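Local coordinates for uncharacterized protein (Sulfolobus solfataricus, PDB 3EXC), which cleaves single-stranded RNA as a homodimeric Cas2 endoribonuclease of the CRISPR antiviral defence system, with magnesium as cofactor, at residues M4-V9 against L28-I33. The protein carries 2 engineered substitutions. Residues are numbered along the deposited sequence; the frame is centred on the assembly and turned at random.
Sequences MKLLVV and LGLERI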
loop_
_atom_site.group_PDB
_atom_site.type_symbol
_atom_site.label_atom_id
_atom_site.label_comp_id
_atom_site.label_asym_id
_atom_site.label_seq_id
_atom_site.Cartn_x
_atom_site.Cartn_y
_atom_site.Cartn_z
HETATM N N MSE A 4 9.491 12.258 -9.079
HETATM C CA MSE A 4 9.771 11.133 -8.132
HETATM C C MSE A 4 8.837 11.036 -6.861
HETATM O O MSE A 4 8.880 11.915 -5.996
HETATM C CB MSE A 4 11.255 11.229 -7.689
HETATM C CG MSE A 4 12.279 10.312 -8.436
HETATM SE SE MSE A 4 11.539 8.481 -8.939
HETATM C CE MSE A 4 10.823 8.808 -10.817
ATOM N N LYS A 5 8.023 9.984 -6.741
ATOM C CA LYS A 5 7.173 9.792 -5.582
ATOM C C LYS A 5 7.604 8.639 -4.698
ATOM O O LYS A 5 8.443 7.815 -5.050
ATOM C CB LYS A 5 5.751 9.493 -6.021
ATOM C CG LYS A 5 5.279 10.451 -6.972
ATOM C CD LYS A 5 4.011 10.946 -6.450
ATOM C CE LYS A 5 4.194 12.309 -5.862
ATOM N NZ LYS A 5 3.218 12.306 -4.789
ATOM N N LEU A 6 6.980 8.530 -3.546
ATOM C CA LEU A 6 7.055 7.284 -2.845
ATOM C C LEU A 6 5.838 7.030 -2.104
ATOM O O LEU A 6 5.092 7.937 -1.817
ATOM C CB LEU A 6 8.288 7.197 -1.950
ATOM C CG LEU A 6 8.586 8.235 -0.925
ATOM C CD1 LEU A 6 7.516 8.181 0.072
ATOM C CD2 LEU A 6 9.890 7.753 -0.346
ATOM N N LEU A 7 5.599 5.748 -1.875
ATOM C CA LEU A 7 4.494 5.238 -1.084
ATOM C C LEU A 7 5.081 4.580 0.135
ATOM O O LEU A 7 6.101 3.866 0.025
ATOM C CB LEU A 7 3.822 4.067 -1.760
ATOM C CG LEU A 7 3.136 4.353 -3.040
ATOM C CD1 LEU A 7 2.683 2.954 -3.551
ATOM C CD2 LEU A 7 1.966 5.196 -2.602
ATOM N N VAL A 8 4.419 4.790 1.257
ATOM C CA VAL A 8 4.720 4.028 2.435
ATOM C C VAL A 8 3.436 3.303 2.756
ATOM O O VAL A 8 2.396 3.938 2.971
ATOM C CB VAL A 8 5.018 4.956 3.587
ATOM C CG1 VAL A 8 5.324 4.149 4.826
ATOM C CG2 VAL A 8 6.209 5.771 3.191
ATOM N N VAL A 9 3.505 1.994 2.804
ATOM C CA VAL A 9 2.405 1.157 3.138
ATOM C C VAL A 9 2.790 0.379 4.392
ATOM O O VAL A 9 3.820 -0.302 4.454
ATOM C CB VAL A 9 2.156 0.164 1.945
ATOM C CG1 VAL A 9 0.975 -0.763 2.203
ATOM C CG2 VAL A 9 1.865 0.977 0.681
ATOM N N LEU A 28 6.668 14.562 8.300
ATOM C CA LEU A 28 7.715 14.594 7.268
ATOM C C LEU A 28 7.152 15.071 5.929
ATOM O O LEU A 28 7.826 14.892 4.882
ATOM C CB LEU A 28 8.361 13.202 7.056
ATOM C CG LEU A 28 8.954 12.389 8.210
ATOM C CD1 LEU A 28 9.684 11.211 7.678
ATOM C CD2 LEU A 28 9.890 13.208 9.014
ATOM N N GLY A 29 5.894 15.552 5.938
ATOM C CA GLY A 29 5.161 15.949 4.710
ATOM C C GLY A 29 4.494 14.894 3.801
ATOM O O GLY A 29 4.017 15.223 2.700
ATOM N N LEU A 30 4.414 13.634 4.202
ATOM C CA LEU A 30 3.640 12.688 3.363
ATOM C C LEU A 30 2.153 12.893 3.601
ATOM O O LEU A 30 1.785 13.401 4.636
ATOM C CB LEU A 30 3.933 11.251 3.705
ATOM C CG LEU A 30 5.333 10.710 3.731
ATOM C CD1 LEU A 30 5.363 9.498 2.853
ATOM C CD2 LEU A 30 6.227 11.646 3.148
ATOM N N GLU A 31 1.306 12.443 2.677
ATOM C CA GLU A 31 -0.120 12.636 2.780
ATOM C C GLU A 31 -0.834 11.326 2.858
ATOM O O GLU A 31 -0.536 10.416 2.072
ATOM C CB GLU A 31 -0.613 13.453 1.584
ATOM C CG GLU A 31 -0.396 14.960 1.880
ATOM C CD GLU A 31 -0.876 15.846 0.766
ATOM O OE1 GLU A 31 -1.792 15.427 -0.010
ATOM O OE2 GLU A 31 -0.340 16.974 0.662
ATOM N N ARG A 32 -1.814 11.233 3.761
ATOM C CA ARG A 32 -2.533 9.981 3.862
ATOM C C ARG A 32 -3.378 9.729 2.631
ATOM O O ARG A 32 -4.043 10.607 2.175
ATOM C CB ARG A 32 -3.391 9.926 5.089
ATOM C CG ARG A 32 -3.967 8.544 5.247
ATOM C CD ARG A 32 -5.095 8.540 6.296
ATOM N NE ARG A 32 -4.607 8.673 7.670
ATOM C CZ ARG A 32 -4.132 7.694 8.450
ATOM N NH1 ARG A 32 -4.059 6.455 8.007
ATOM N NH2 ARG A 32 -3.765 7.961 9.701
ATOM N N ILE A 33 -3.289 8.547 2.044
ATOM C CA ILE A 33 -4.197 8.171 0.957
ATOM C C ILE A 33 -5.157 7.052 1.395
ATOM O O ILE A 33 -6.166 6.873 0.746
ATOM C CB ILE A 33 -3.455 7.690 -0.311
ATOM C CG1 ILE A 33 -2.594 6.518 0.023
ATOM C CG2 ILE A 33 -2.617 8.779 -0.862
ATOM C CD1 ILE A 33 -1.936 5.730 -1.242
#
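Leu30 meets Leu6 and Val8 with a single methyl: its CD1 lies 3.8 Å from Leu6 CD1 and also 3.8 Å from Val8 CG2. The nearest atoms are thus all methyls, and both side chains run nearly perpendicular to that of Leu30. With chi1 at 54° and chi2 at 65°, the end of Leu6 swings toward Leu30 although its CB does not point there. This is the tight part, and Leu30 is buried in it.

The packing is looser on the other face of strand 5-11, where Leu7 CD2 approaches Ile33 CD1 at 4.2 Å, the single approach between the two segments there. Ile33 is partly exposed, and Glu31, two residues before it, is exposed. Leu7 is nevertheless buried, since Leu7 and His66 of the second subunit pack on this face, against Leu7 and Ile33 respectively.

With Leu7 and Leu30 8.7 Å apart at CA, the backbones are too distant to pair: strand 37-41 lies between strands 5-11 and 31-34, antiparallel to each, in the 2-3-1-4 order of this ferredoxin-like sheet. Gly29 closes helix 15-27 as C-prime of a Schellman motif just before Leu30. That helix lies over the tight face, its Leu25 touching Val8.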